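Local coordinates for putative signal recognition particle protein (Chaetomium thermophilum, PDB 5CK4), which binds guanine nucleotides as the Arf-like GTPase subunit of the signal recognition particle receptor, which takes part in protein translocation at secretory membranes, at residues I25-S28 with G29-K32; D115-H119 with P120-G124; F167-A171 with A172-D176; A226-A229 with S230-K233. One frame throughout, in Å; residues are numbered along the deposited sequence.

The four contacts follow one another along the chain, and each lies in or beside the loop between a strand of the central sheet and the next helix, as expected of a P-loop GTPase. Contact 1, after strand 21-25, holds the diphosphate of GDP. Contacts 2 and 3 have their centres about 17 Å apart, and each touches contact 1, whose centre lies about 9 Å from either; strands 112-115 and 159-170, which lead into them, pair in parallel with 21-25. Contact 4, at the helix end of its loop, touches contact 3 but stays about 11 Å from contact 1 at the nearest atoms. Contacts 1 to 3 thus lie close to the nucleotide site, and contact 4 farther from it.

Contact 1 (I25-S28 with G29-K32); sequences IGPS and GAGK. With GDP (guanosine-5'-diphosphate), chain C.
Lys32 folds back over the loop that precedes it: CG stands anti to the carbonyl carbon (chi1 -61°), and bends at chi3 (-59°) and chi4 bring NZ round toward Gly26, Pro27 and the beta-phosphate. On the way, Lys32 CD packs against the backbone of Ile25 at 3.8 Å from its C atom. Lys32 NZ then makes a hydrogen bond of 2.7 Å to GDP O2B, and weak hydrogen bonds to the carbonyl oxygens of Gly26 and Pro27. A water accepts from the same nitrogen and bridges to Ser28 OG. This is the P-loop, or Walker A motif, of the GTPase fold, in which a loop between strand 21-25 and helix 32-40 wraps the phosphates of the nucleotide. Backbone amides complete the nest: Gly29 N reaches GDP O3B at 2.7 Å in a nearly straight bond (167°), while Lys32 N joins its own NZ on O2B at 2.8 Å. Gly31 N also donates to O2B, at 3.0 Å, and more weakly to the bridging O3A. A type II turn from Pro27 to Ala30 shapes the loop, closed by Ala30 N on Pro27 O at 3.3 Å. Gly29 has a positive phi, at which a CB would be jammed against Ser28 O, and the position therefore calls for glycine. Beyond the loop, Lys220 NZ holds Gly29 O and Asn219 ND2 holds Ala30 O.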
ATOM      1  N   ILE A  25       1.814  -0.751   4.844  1.00 13.68           N
ATOM      2  CA  ILE A  25       2.127   0.676   4.892  1.00 14.52           C
ATOM      3  C   ILE A  25       0.840   1.453   5.181  1.00 19.28           C
ATOM      4  O   ILE A  25      -0.228   1.049   4.740  1.00 18.70           O
ATOM      5  CB  ILE A  25       2.637   1.143   3.503  1.00 18.50           C
ATOM      6  CG1 ILE A  25       3.945   0.447   3.140  1.00 24.22           C
ATOM      7  CG2 ILE A  25       2.851   2.651   3.445  1.00 24.16           C
ATOM      8  CD1 ILE A  25       4.476   0.870   1.760  1.00 19.28           C
ATOM      9  N   GLY A  26       0.933   2.568   5.902  1.00 17.84           N
ATOM     10  CA  GLY A  26      -0.223   3.439   6.071  1.00 13.28           C
ATOM     11  C   GLY A  26      -0.061   4.385   7.240  1.00 21.12           C
ATOM     12  O   GLY A  26       0.846   4.211   8.057  1.00 22.23           O
ATOM     13  N   PRO A  27      -0.943   5.393   7.334  1.00 17.13           N
ATOM     14  CA  PRO A  27      -0.824   6.347   8.440  1.00 20.49           C
ATOM     15  C   PRO A  27      -1.128   5.670   9.770  1.00 22.40           C
ATOM     16  O   PRO A  27      -1.797   4.635   9.799  1.00 20.28           O
ATOM     17  CB  PRO A  27      -1.900   7.390   8.127  1.00 20.47           C
ATOM     18  CG  PRO A  27      -2.912   6.661   7.293  1.00 17.19           C
ATOM     19  CD  PRO A  27      -2.134   5.641   6.499  1.00 19.50           C
ATOM     20  N   SER A  28      -0.645   6.253  10.858  1.00 17.46           N
ATOM     21  CA  SER A  28      -0.955   5.735  12.183  1.00 18.37           C
ATOM     22  C   SER A  28      -2.470   5.681  12.409  1.00 22.80           C
ATOM     23  O   SER A  28      -3.201   6.528  11.911  1.00 19.84           O
ATOM     24  CB  SER A  28      -0.306   6.611  13.247  1.00 20.77           C
ATOM     25  OG  SER A  28       1.103   6.616  13.099  1.00 26.58           O
ATOM     26  N   GLY A  29      -2.928   4.694  13.175  1.00 24.49           N
ATOM     27  CA  GLY A  29      -4.350   4.529  13.454  1.00 22.18           C
ATOM     28  C   GLY A  29      -5.122   3.780  12.382  1.00 19.04           C
ATOM     29  O   GLY A  29      -6.319   3.555  12.513  1.00 21.97           O
ATOM     30  N   ALA A  30      -4.447   3.401  11.305  1.00 15.87           N
ATOM     31  CA  ALA A  30      -5.128   2.732  10.199  1.00 16.90           C
ATOM     32  C   ALA A  30      -5.590   1.342  10.615  1.00 16.27           C
ATOM     33  O   ALA A  30      -6.585   0.840  10.092  1.00 16.17           O
ATOM     34  CB  ALA A  30      -4.224   2.625   9.007  1.00 14.23           C
ATOM     35  N   GLY A  31      -4.846   0.731  11.540  1.00 17.95           N
ATOM     36  CA  GLY A  31      -5.116  -0.632  11.977  1.00 21.16           C
ATOM     37  C   GLY A  31      -4.007  -1.609  11.598  1.00 24.59           C
ATOM     38  O   GLY A  31      -4.234  -2.811  11.507  1.00 18.95           O
ATOM     39  N   LYS A  32      -2.797  -1.105  11.374  1.00 16.65           N
ATOM     40  CA  LYS A  32      -1.695  -1.977  10.955  1.00 17.04           C
ATOM     41  C   LYS A  32      -1.334  -3.017  12.024  1.00 22.08           C
ATOM     42  O   LYS A  32      -1.187  -4.202  11.717  1.00 23.55           O
ATOM     43  CB  LYS A  32      -0.469  -1.154  10.534  1.00 17.55           C
ATOM     44  CG  LYS A  32      -0.754  -0.225   9.330  1.00 22.98           C
ATOM     45  CD  LYS A  32       0.497   0.464   8.804  1.00 19.45           C
ATOM     46  CE  LYS A  32       1.178   1.309   9.876  1.00 23.21           C
ATOM     47  NZ  LYS A  32       0.228   2.211  10.611  1.00 20.05           N
TER
HETATM   48  PB  GDP C 401      -1.829   1.319  13.617  1.00 21.99           P
HETATM   49  O1B GDP C 401      -0.850   0.224  13.923  1.00 21.10           O
HETATM   50  O2B GDP C 401      -1.948   1.487  12.110  1.00 19.90           O
HETATM   51  O3B GDP C 401      -1.424   2.657  14.192  1.00 20.53           O
HETATM   52  O3A GDP C 401      -3.303   0.971  14.146  1.00 24.25           O
HETATM   53  PA  GDP C 401      -3.709   0.016  15.384  1.00 23.57           P
HETATM   54  O1A GDP C 401      -3.493  -1.423  15.038  1.00 21.41           O
HETATM   55  O2A GDP C 401      -3.037   0.424  16.670  1.00 29.87           O
HETATM   56  O5' GDP C 401      -5.264   0.368  15.363  1.00 18.52           O
HETATM   57  C5' GDP C 401      -5.696   1.685  15.664  1.00 18.45           C
HETATM   58  C4' GDP C 401      -7.066   1.580  16.316  1.00 27.92           C
HETATM   59  O4' GDP C 401      -8.027   1.184  15.335  1.00 27.47           O
HETATM   60  C3' GDP C 401      -7.102   0.523  17.412  1.00 25.98           C
HETATM   61  O3' GDP C 401      -7.986   1.003  18.426  1.00 29.71           O
HETATM   62  C2' GDP C 401      -7.746  -0.678  16.745  1.00 28.96           C
HETATM   63  O2' GDP C 401      -8.473  -1.499  17.656  1.00 25.25           O
HETATM   64  C1' GDP C 401      -8.695  -0.003  15.780  1.00 21.94           C
HETATM   65  N9  GDP C 401      -9.027  -0.857  14.621  1.00 16.72           N
HETATM   66  C8  GDP C 401      -8.180  -1.557  13.838  1.00 22.77           C
HETATM   67  N7  GDP C 401      -8.867  -2.198  12.852  1.00 21.26           N
HETATM   68  C5  GDP C 401     -10.162  -1.878  12.998  1.00 14.56           C
HETATM   69  C6  GDP C 401     -11.418  -2.216  12.313  1.00 17.80           C
HETATM   70  O6  GDP C 401     -11.397  -2.961  11.306  1.00 17.29           O
HETATM   71  N1  GDP C 401     -12.552  -1.663  12.784  1.00 17.09           N
HETATM   72  C2  GDP C 401     -12.581  -0.854  13.866  1.00 18.18           C
HETATM   73  N2  GDP C 401     -13.764  -0.348  14.292  1.00 19.70           N
HETATM   74  N3  GDP C 401     -11.464  -0.509  14.549  1.00 17.39           N
HETATM   75  C4  GDP C 401     -10.258  -0.995  14.164  1.00 19.72           C
HETATM   76  O   HOH W   1       1.743   3.552  12.668  1.00 26.96           O

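Contact 2 (D115-H119 with P120-G124); sequences DTPGH and PKLRG
Arg123 reaches back to the carbonyl oxygen of Gly118, and its side chain can be followed atom by atom. From CB, the chain leaves with CG anti to the carbonyl carbon (chi1 -63°), which sets Arg123 CG against His119 O at 3.4 Å. CD lies about equally far from Gly118 O and His119 O, and the stretch from CG to NE is extended. Arg123 NE then donates to Gly118 O at 2.8 Å from above the carbonyl plane, and Arg123 NH2 donates to that same oxygen at 3.0 Å, nearly along the C=O axis. Both bonds lie close to the guanidinium plane, a side-on grip that should restrict rotation of the group. Pro120 CG sits over one guanidinium face, and Tyr188 of helix 180-201 makes a cation-pi contact with the arginine. The turn between is tied by its own bonds: Leu122 N reaches His119 O at 2.8 Å, and Lys121 N donates to His119 ND1 at 3.1 Å, 15° out of the ring plane. Pro120 CD makes a CH-pi contact over one face of the His119 ring, 3.6 Å from its centroid. Nearby, Leu122 CD1 packs on Pro117 CB at 3.7 Å, and a water lies within hydrogen-bonding distance of both Pro117 O and Leu122 O. The sequence Asp115-Thr116-Pro117-Gly118 is the DxxG motif of the GTPase family, which opens switch II; Gly118 belongs to the GTP site of this protein, consistent with a segment that responds to the nucleotide state.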
ATOM      1  N   ASP A 115       5.025  -5.051   9.001  1.00 29.57           N
ATOM      2  CA  ASP A 115       4.489  -3.813   9.554  1.00 29.37           C
ATOM      3  C   ASP A 115       5.556  -2.718   9.447  1.00 27.69           C
ATOM      4  O   ASP A 115       6.727  -2.990   9.643  1.00 31.18           O
ATOM      5  CB  ASP A 115       4.113  -4.052  11.020  1.00 41.03           C
ATOM      6  CG  ASP A 115       3.298  -2.929  11.610  1.00 51.08           C
ATOM      7  OD1 ASP A 115       2.789  -2.085  10.844  1.00 55.92           O
ATOM      8  OD2 ASP A 115       3.153  -2.903  12.846  1.00 55.19           O
ATOM      9  N   THR A 116       5.149  -1.501   9.096  1.00 22.81           N
ATOM     10  CA  THR A 116       6.063  -0.355   9.020  1.00 29.38           C
ATOM     11  C   THR A 116       5.468   0.801   9.819  1.00 22.07           C
ATOM     12  O   THR A 116       4.251   0.856  10.014  1.00 20.96           O
ATOM     13  CB  THR A 116       6.294   0.114   7.568  1.00 22.28           C
ATOM     14  OG1 THR A 116       5.042   0.499   6.983  1.00 27.62           O
ATOM     15  CG2 THR A 116       6.915  -0.991   6.743  1.00 24.63           C
ATOM     16  N   PRO A 117       6.319   1.725  10.298  1.00 23.25           N
ATOM     17  CA  PRO A 117       5.754   2.816  11.104  1.00 22.57           C
ATOM     18  C   PRO A 117       4.942   3.813  10.280  1.00 25.69           C
ATOM     19  O   PRO A 117       5.251   4.079   9.116  1.00 20.48           O
ATOM     20  CB  PRO A 117       6.992   3.480  11.727  1.00 24.55           C
ATOM     21  CG  PRO A 117       8.146   3.051  10.857  1.00 34.97           C
ATOM     22  CD  PRO A 117       7.793   1.680  10.365  1.00 27.29           C
ATOM     23  N   GLY A 118       3.898   4.358  10.888  1.00 22.49           N
ATOM     24  CA  GLY A 118       3.060   5.315  10.202  1.00 22.47           C
ATOM     25  C   GLY A 118       3.469   6.764  10.394  1.00 20.00           C
ATOM     26  O   GLY A 118       3.034   7.625   9.632  1.00 21.13           O
ATOM     27  N   HIS A 119       4.313   7.040  11.388  1.00 21.38           N
ATOM     28  CA  HIS A 119       4.669   8.424  11.689  1.00 22.47           C
ATOM     29  C   HIS A 119       5.370   9.076  10.496  1.00 24.93           C
ATOM     30  O   HIS A 119       6.268   8.480   9.903  1.00 24.84           O
ATOM     31  CB  HIS A 119       5.531   8.524  12.951  1.00 24.45           C
ATOM     32  CG  HIS A 119       5.616   9.914  13.500  1.00 25.84           C
ATOM     33  ND1 HIS A 119       6.405  10.892  12.931  1.00 26.89           N
ATOM     34  CD2 HIS A 119       4.981  10.503  14.542  1.00 26.76           C
ATOM     35  CE1 HIS A 119       6.261  12.019  13.608  1.00 28.31           C
ATOM     36  NE2 HIS A 119       5.403  11.811  14.589  1.00 28.22           N
ATOM     37  N   PRO A 120       4.952  10.304  10.142  1.00 22.99           N
ATOM     38  CA  PRO A 120       5.502  11.015   8.978  1.00 22.87           C
ATOM     39  C   PRO A 120       7.036  11.071   8.966  1.00 21.91           C
ATOM     40  O   PRO A 120       7.625  10.959   7.893  1.00 23.25           O
ATOM     41  CB  PRO A 120       4.902  12.418   9.116  1.00 21.43           C
ATOM     42  CG  PRO A 120       3.597  12.189   9.794  1.00 28.74           C
ATOM     43  CD  PRO A 120       3.825  11.037  10.751  1.00 23.21           C
ATOM     44  N   LYS A 121       7.673  11.226  10.123  1.00 23.54           N
ATOM     45  CA  LYS A 121       9.142  11.267  10.163  1.00 24.73           C
ATOM     46  C   LYS A 121       9.803   9.931   9.791  1.00 24.63           C
ATOM     47  O   LYS A 121      11.005   9.877   9.528  1.00 25.52           O
ATOM     48  CB  LYS A 121       9.651  11.675  11.555  1.00 26.85           C
ATOM     49  CG  LYS A 121       9.178  13.032  12.069  1.00 34.83           C
ATOM     50  CD  LYS A 121      10.015  14.177  11.535  1.00 34.76           C
ATOM     51  CE  LYS A 121       9.628  15.486  12.208  1.00 39.48           C
ATOM     52  NZ  LYS A 121      10.419  16.629  11.685  1.00 39.72           N
ATOM     53  N   LEU A 122       9.037   8.850   9.817  1.00 23.87           N
ATOM     54  CA  LEU A 122       9.620   7.524   9.663  1.00 24.30           C
ATOM     55  C   LEU A 122       9.231   6.865   8.340  1.00 28.13           C
ATOM     56  O   LEU A 122       9.534   5.694   8.118  1.00 26.56           O
ATOM     57  CB  LEU A 122       9.195   6.626  10.820  1.00 25.24           C
ATOM     58  CG  LEU A 122       9.577   7.115  12.222  1.00 27.14           C
ATOM     59  CD1 LEU A 122       8.981   6.190  13.281  1.00 28.06           C
ATOM     60  CD2 LEU A 122      11.088   7.196  12.369  1.00 28.87           C
ATOM     61  N   ARG A 123       8.556   7.610   7.471  1.00 22.37           N
ATOM     62  CA  ARG A 123       8.081   7.049   6.207  1.00 26.58           C
ATOM     63  C   ARG A 123       9.175   6.936   5.146  1.00 27.01           C
ATOM     64  O   ARG A 123       9.098   6.078   4.269  1.00 23.27           O
ATOM     65  CB  ARG A 123       6.902   7.854   5.675  1.00 27.02           C
ATOM     66  CG  ARG A 123       5.696   7.814   6.590  1.00 22.30           C
ATOM     67  CD  ARG A 123       4.644   8.829   6.177  1.00 26.07           C
ATOM     68  NE  ARG A 123       3.517   8.806   7.104  1.00 21.06           N
ATOM     69  CZ  ARG A 123       2.424   9.552   6.984  1.00 23.06           C
ATOM     70  NH1 ARG A 123       2.300  10.403   5.974  1.00 24.32           N
ATOM     71  NH2 ARG A 123       1.456   9.453   7.888  1.00 18.89           N
ATOM     72  N   GLY A 124      10.193   7.790   5.235  1.00 26.44           N
ATOM     73  CA  GLY A 124      11.297   7.768   4.286  1.00 33.25           C
ATOM     74  C   GLY A 124      11.961   6.411   4.117  1.00 31.77           C
ATOM     75  O   GLY A 124      12.284   5.998   3.005  1.00 31.51           O
TER
HETATM   76  O   HOH W   2       7.203   3.898   7.320  1.00 35.13           O

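Contact 3 (F167-A171 with A172-D176); sequences FLLDA and AALAD
Asp170 OD1 accepts two backbone N-H groups, from Ala172 at 2.9 Å and from Ala173 at 3.1 Å, both arriving from the same face of the carboxylate. They differ in direction: Ala172 N meets the anti side, 27° out of the plane, whereas Ala173 N comes from above, 80° out of it. The bond to Ala172 N closes an Asx turn that leads from the strand end into the short 3-10 segment 173-175. With CG anti to the backbone N and beside the carbonyl carbon (chi1 -176°), the carboxylate lies on the side of the following residues, and Ala173 CB packs against Asp170 CG at 3.6 Å. The backbone contributes as well, with Asp170 O taking Leu174 N at 3.2 Å. One aspartate thus receives three N-H groups, while OD2 is committed elsewhere, in a salt bridge to Lys220 of the GDP site. On the apolar side, Leu169 CD1 lies 3.9 Å from Leu174 CD2, the two side chains meeting at a slant. Strand 159-170 runs between strands 21-25 and 214-219, parallel to both, and at its end the leucine pair is covered by Tyr181 of helix 180-201 and by helix 229-249, through Leu236 on Leu169 and Val232 on Leu174.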
ATOM      1  N   PHE A 167      -1.519  -0.975   1.309  1.00 13.26           N
ATOM      2  CA  PHE A 167      -1.620   0.368   1.882  1.00 13.61           C
ATOM      3  C   PHE A 167      -2.937   0.459   2.656  1.00 15.82           C
ATOM      4  O   PHE A 167      -4.016   0.512   2.049  1.00 14.76           O
ATOM      5  CB  PHE A 167      -1.574   1.434   0.789  1.00 12.88           C
ATOM      6  CG  PHE A 167      -1.561   2.848   1.324  1.00 18.39           C
ATOM      7  CD1 PHE A 167      -2.751   3.510   1.623  1.00 11.96           C
ATOM      8  CD2 PHE A 167      -0.355   3.502   1.562  1.00 21.62           C
ATOM      9  CE1 PHE A 167      -2.732   4.804   2.130  1.00 14.71           C
ATOM     10  CE2 PHE A 167      -0.334   4.799   2.059  1.00 20.88           C
ATOM     11  CZ  PHE A 167      -1.516   5.447   2.342  1.00 14.05           C
ATOM     12  N   LEU A 168      -2.845   0.472   3.986  1.00 16.50           N
ATOM     13  CA  LEU A 168      -4.032   0.443   4.844  1.00 12.61           C
ATOM     14  C   LEU A 168      -4.422   1.853   5.268  1.00 15.35           C
ATOM     15  O   LEU A 168      -3.572   2.647   5.639  1.00 14.97           O
ATOM     16  CB  LEU A 168      -3.760  -0.390   6.087  1.00 14.83           C
ATOM     17  CG  LEU A 168      -4.903  -0.908   6.977  1.00 14.32           C
ATOM     18  CD1 LEU A 168      -5.706  -1.998   6.267  1.00 12.09           C
ATOM     19  CD2 LEU A 168      -4.322  -1.459   8.262  1.00 15.85           C
ATOM     20  N   LEU A 169      -5.720   2.148   5.219  1.00 15.39           N
ATOM     21  CA  LEU A 169      -6.246   3.427   5.687  1.00 12.83           C
ATOM     22  C   LEU A 169      -7.533   3.200   6.482  1.00 18.26           C
ATOM     23  O   LEU A 169      -8.192   2.159   6.342  1.00 16.64           O
ATOM     24  CB  LEU A 169      -6.491   4.400   4.513  1.00 13.42           C
ATOM     25  CG  LEU A 169      -7.474   3.944   3.404  1.00 13.53           C
ATOM     26  CD1 LEU A 169      -8.948   4.272   3.766  1.00 15.02           C
ATOM     27  CD2 LEU A 169      -7.102   4.577   2.076  1.00 19.75           C
ATOM     28  N   ASP A 170      -7.884   4.194   7.294  1.00 14.23           N
ATOM     29  CA  ASP A 170      -9.113   4.192   8.076  1.00 20.26           C
ATOM     30  C   ASP A 170     -10.239   4.772   7.217  1.00 20.67           C
ATOM     31  O   ASP A 170     -10.290   5.979   6.995  1.00 17.27           O
ATOM     32  CB  ASP A 170      -8.884   5.035   9.346  1.00 17.96           C
ATOM     33  CG  ASP A 170     -10.071   5.037  10.285  1.00 19.09           C
ATOM     34  OD1 ASP A 170     -11.194   4.703   9.856  1.00 20.46           O
ATOM     35  OD2 ASP A 170      -9.881   5.391  11.467  1.00 23.30           O
ATOM     36  N   ALA A 171     -11.139   3.917   6.725  1.00 19.04           N
ATOM     37  CA  ALA A 171     -12.202   4.391   5.845  1.00 18.85           C
ATOM     38  C   ALA A 171     -13.223   5.261   6.571  1.00 17.86           C
ATOM     39  O   ALA A 171     -13.977   6.001   5.929  1.00 21.52           O
ATOM     40  CB  ALA A 171     -12.911   3.221   5.115  1.00 14.46           C
ATOM     41  N   ALA A 172     -13.258   5.169   7.901  1.00 18.39           N
ATOM     42  CA  ALA A 172     -14.167   6.001   8.678  1.00 21.04           C
ATOM     43  C   ALA A 172     -13.607   7.414   8.863  1.00 22.39           C
ATOM     44  O   ALA A 172     -14.344   8.396   8.786  1.00 24.73           O
ATOM     45  CB  ALA A 172     -14.487   5.364  10.027  1.00 21.85           C
ATOM     46  N   ALA A 173     -12.299   7.501   9.097  1.00 24.15           N
ATOM     47  CA  ALA A 173     -11.642   8.784   9.295  1.00 27.12           C
ATOM     48  C   ALA A 173     -11.674   9.574   8.009  1.00 22.68           C
ATOM     49  O   ALA A 173     -11.705  10.794   8.028  1.00 24.77           O
ATOM     50  CB  ALA A 173     -10.212   8.595   9.754  1.00 21.18           C
ATOM     51  N   LEU A 174     -11.651   8.851   6.898  1.00 22.20           N
ATOM     52  CA  LEU A 174     -11.742   9.431   5.565  1.00 32.70           C
ATOM     53  C   LEU A 174     -13.029  10.237   5.382  1.00 36.73           C
ATOM     54  O   LEU A 174     -13.089  11.152   4.564  1.00 43.46           O
ATOM     55  CB  LEU A 174     -11.664   8.309   4.530  1.00 29.64           C
ATOM     56  CG  LEU A 174     -11.067   8.603   3.160  1.00 33.17           C
ATOM     57  CD1 LEU A 174      -9.707   9.230   3.312  1.00 26.00           C
ATOM     58  CD2 LEU A 174     -10.971   7.308   2.358  1.00 32.13           C
ATOM     59  N   ALA A 175     -14.054   9.908   6.167  1.00 32.55           N
ATOM     60  CA  ALA A 175     -15.340  10.568   6.054  1.00 37.82           C
ATOM     61  C   ALA A 175     -15.395  11.923   6.772  1.00 49.64           C
ATOM     62  O   ALA A 175     -16.443  12.565   6.784  1.00 52.64           O
ATOM     63  CB  ALA A 175     -16.451   9.652   6.565  1.00 38.30           C
ATOM     64  N   ASP A 176     -14.285  12.362   7.364  1.00 52.16           N
ATOM     65  CA  ASP A 176     -14.299  13.627   8.109  1.00 58.78           C
ATOM     66  C   ASP A 176     -14.518  14.842   7.205  1.00 58.16           C
ATOM     67  O   ASP A 176     -14.043  14.885   6.068  1.00 54.37           O
ATOM     68  CB  ASP A 176     -13.067  13.799   9.023  1.00 69.30           C
ATOM     69  CG  ASP A 176     -11.753  13.971   8.255  1.00 80.09           C
ATOM     70  OD1 ASP A 176     -11.760  14.002   7.011  1.00 88.33           O
ATOM     71  OD2 ASP A 176     -10.693  14.089   8.916  1.00 76.22           O
TER

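Contact 4 (A226-A229 with S230-K233); sequences AVPA and SLVK
Val227 CG1 presses on the first turn of helix 229-249, lying 3.5 Å from Leu231 CB and 3.7 Å from Val232 CG2. A chi1 of 175° puts CG1 anti to the backbone N and beside the carbonyl carbon, on the side of the turn that follows. Val232 CG2 also comes to 3.4 Å from Val227 O, and the ring of Pro228 runs beside Leu231, with Pro228 CG 4.2 Å from Leu231 CD1. Behind this apolar patch stands the backbone of the helix start. Pro228, at the N-cap position, offers its carbonyl oxygen to Val232 N at 2.9 Å and more weakly to Leu231 N; the next helical bond runs from Lys233 N to Ala229 O, also 2.9 Å. Farther out, the backbone of Val227 bonds to that of Ala171, and its carbonyl oxygen to the side-chain amide of Gln221. Val293 of strand 291-295 touches Val232, and Lys233 NZ forms salt bridges with Glu237 and Glu282. The chemistry is therefore divided: main-chain bonds define the helix start, hydrophobic side chains join it to the loop and the sheet edge, and the lysine carries its charge away from the valine pair to carboxylates that probably offset it.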
ATOM      1  N   ALA A 226     -18.037   4.433   7.850  1.00 23.77           N
ATOM      2  CA  ALA A 226     -16.991   4.079   6.897  1.00 19.99           C
ATOM      3  C   ALA A 226     -17.394   4.431   5.460  1.00 26.21           C
ATOM      4  O   ALA A 226     -18.515   4.173   5.035  1.00 24.77           O
ATOM      5  CB  ALA A 226     -16.649   2.598   7.000  1.00 18.14           C
ATOM      6  N   VAL A 227     -16.477   5.035   4.724  1.00 21.34           N
ATOM      7  CA  VAL A 227     -16.676   5.291   3.302  1.00 22.41           C
ATOM      8  C   VAL A 227     -16.520   3.966   2.538  1.00 17.09           C
ATOM      9  O   VAL A 227     -15.518   3.284   2.696  1.00 19.10           O
ATOM     10  CB  VAL A 227     -15.641   6.331   2.803  1.00 23.44           C
ATOM     11  CG1 VAL A 227     -15.734   6.533   1.293  1.00 18.31           C
ATOM     12  CG2 VAL A 227     -15.830   7.664   3.544  1.00 20.51           C
ATOM     13  N   PRO A 228     -17.518   3.595   1.716  1.00 22.29           N
ATOM     14  CA  PRO A 228     -17.411   2.336   0.960  1.00 21.83           C
ATOM     15  C   PRO A 228     -16.254   2.377  -0.044  1.00 19.59           C
ATOM     16  O   PRO A 228     -15.885   3.463  -0.516  1.00 17.63           O
ATOM     17  CB  PRO A 228     -18.766   2.228   0.242  1.00 27.34           C
ATOM     18  CG  PRO A 228     -19.341   3.605   0.269  1.00 30.70           C
ATOM     19  CD  PRO A 228     -18.808   4.278   1.500  1.00 24.33           C
ATOM     20  N   ALA A 229     -15.693   1.212  -0.357  1.00 21.58           N
ATOM     21  CA  ALA A 229     -14.498   1.117  -1.206  1.00 22.16           C
ATOM     22  C   ALA A 229     -14.574   1.852  -2.546  1.00 20.71           C
ATOM     23  O   ALA A 229     -13.574   2.396  -3.004  1.00 15.78           O
ATOM     24  CB  ALA A 229     -14.131  -0.345  -1.437  1.00 20.79           C
ATOM     25  N   SER A 230     -15.745   1.852  -3.193  1.00 22.43           N
ATOM     26  CA  SER A 230     -15.861   2.516  -4.494  1.00 21.41           C
ATOM     27  C   SER A 230     -15.743   4.039  -4.343  1.00 20.28           C
ATOM     28  O   SER A 230     -15.199   4.724  -5.212  1.00 18.24           O
ATOM     29  CB  SER A 230     -17.182   2.144  -5.185  1.00 24.87           C
ATOM     30  OG  SER A 230     -18.282   2.631  -4.442  1.00 29.27           O
ATOM     31  N   LEU A 231     -16.253   4.563  -3.231  1.00 18.81           N
ATOM     32  CA  LEU A 231     -16.106   5.987  -2.929  1.00 18.02           C
ATOM     33  C   LEU A 231     -14.691   6.328  -2.438  1.00 19.88           C
ATOM     34  O   LEU A 231     -14.172   7.409  -2.731  1.00 20.00           O
ATOM     35  CB  LEU A 231     -17.158   6.429  -1.905  1.00 20.40           C
ATOM     36  CG  LEU A 231     -18.371   7.135  -2.500  1.00 48.74           C
ATOM     37  CD1 LEU A 231     -19.422   7.394  -1.428  1.00 45.98           C
ATOM     38  CD2 LEU A 231     -17.929   8.434  -3.158  1.00 48.13           C
ATOM     39  N   VAL A 232     -14.074   5.417  -1.688  1.00 18.46           N
ATOM     40  CA  VAL A 232     -12.673   5.588  -1.288  1.00 16.55           C
ATOM     41  C   VAL A 232     -11.821   5.722  -2.557  1.00 18.83           C
ATOM     42  O   VAL A 232     -10.958   6.611  -2.675  1.00 14.67           O
ATOM     43  CB  VAL A 232     -12.156   4.381  -0.454  1.00 17.85           C
ATOM     44  CG1 VAL A 232     -10.650   4.454  -0.279  1.00 14.13           C
ATOM     45  CG2 VAL A 232     -12.836   4.312   0.913  1.00 16.29           C
ATOM     46  N   LYS A 233     -12.095   4.850  -3.522  1.00 15.48           N
ATOM     47  CA  LYS A 233     -11.383   4.871  -4.803  1.00 16.81           C
ATOM     48  C   LYS A 233     -11.499   6.222  -5.524  1.00 19.97           C
ATOM     49  O   LYS A 233     -10.488   6.799  -5.899  1.00 15.44           O
ATOM     50  CB  LYS A 233     -11.872   3.741  -5.720  1.00 13.39           C
ATOM     51  CG  LYS A 233     -11.146   3.667  -7.079  1.00 16.55           C
ATOM     52  CD  LYS A 233     -11.664   2.491  -7.903  1.00 18.72           C
ATOM     53  CE  LYS A 233     -10.725   2.149  -9.059  1.00 25.57           C
ATOM     54  NZ  LYS A 233     -10.936   3.018 -10.252  1.00 33.68           N
TER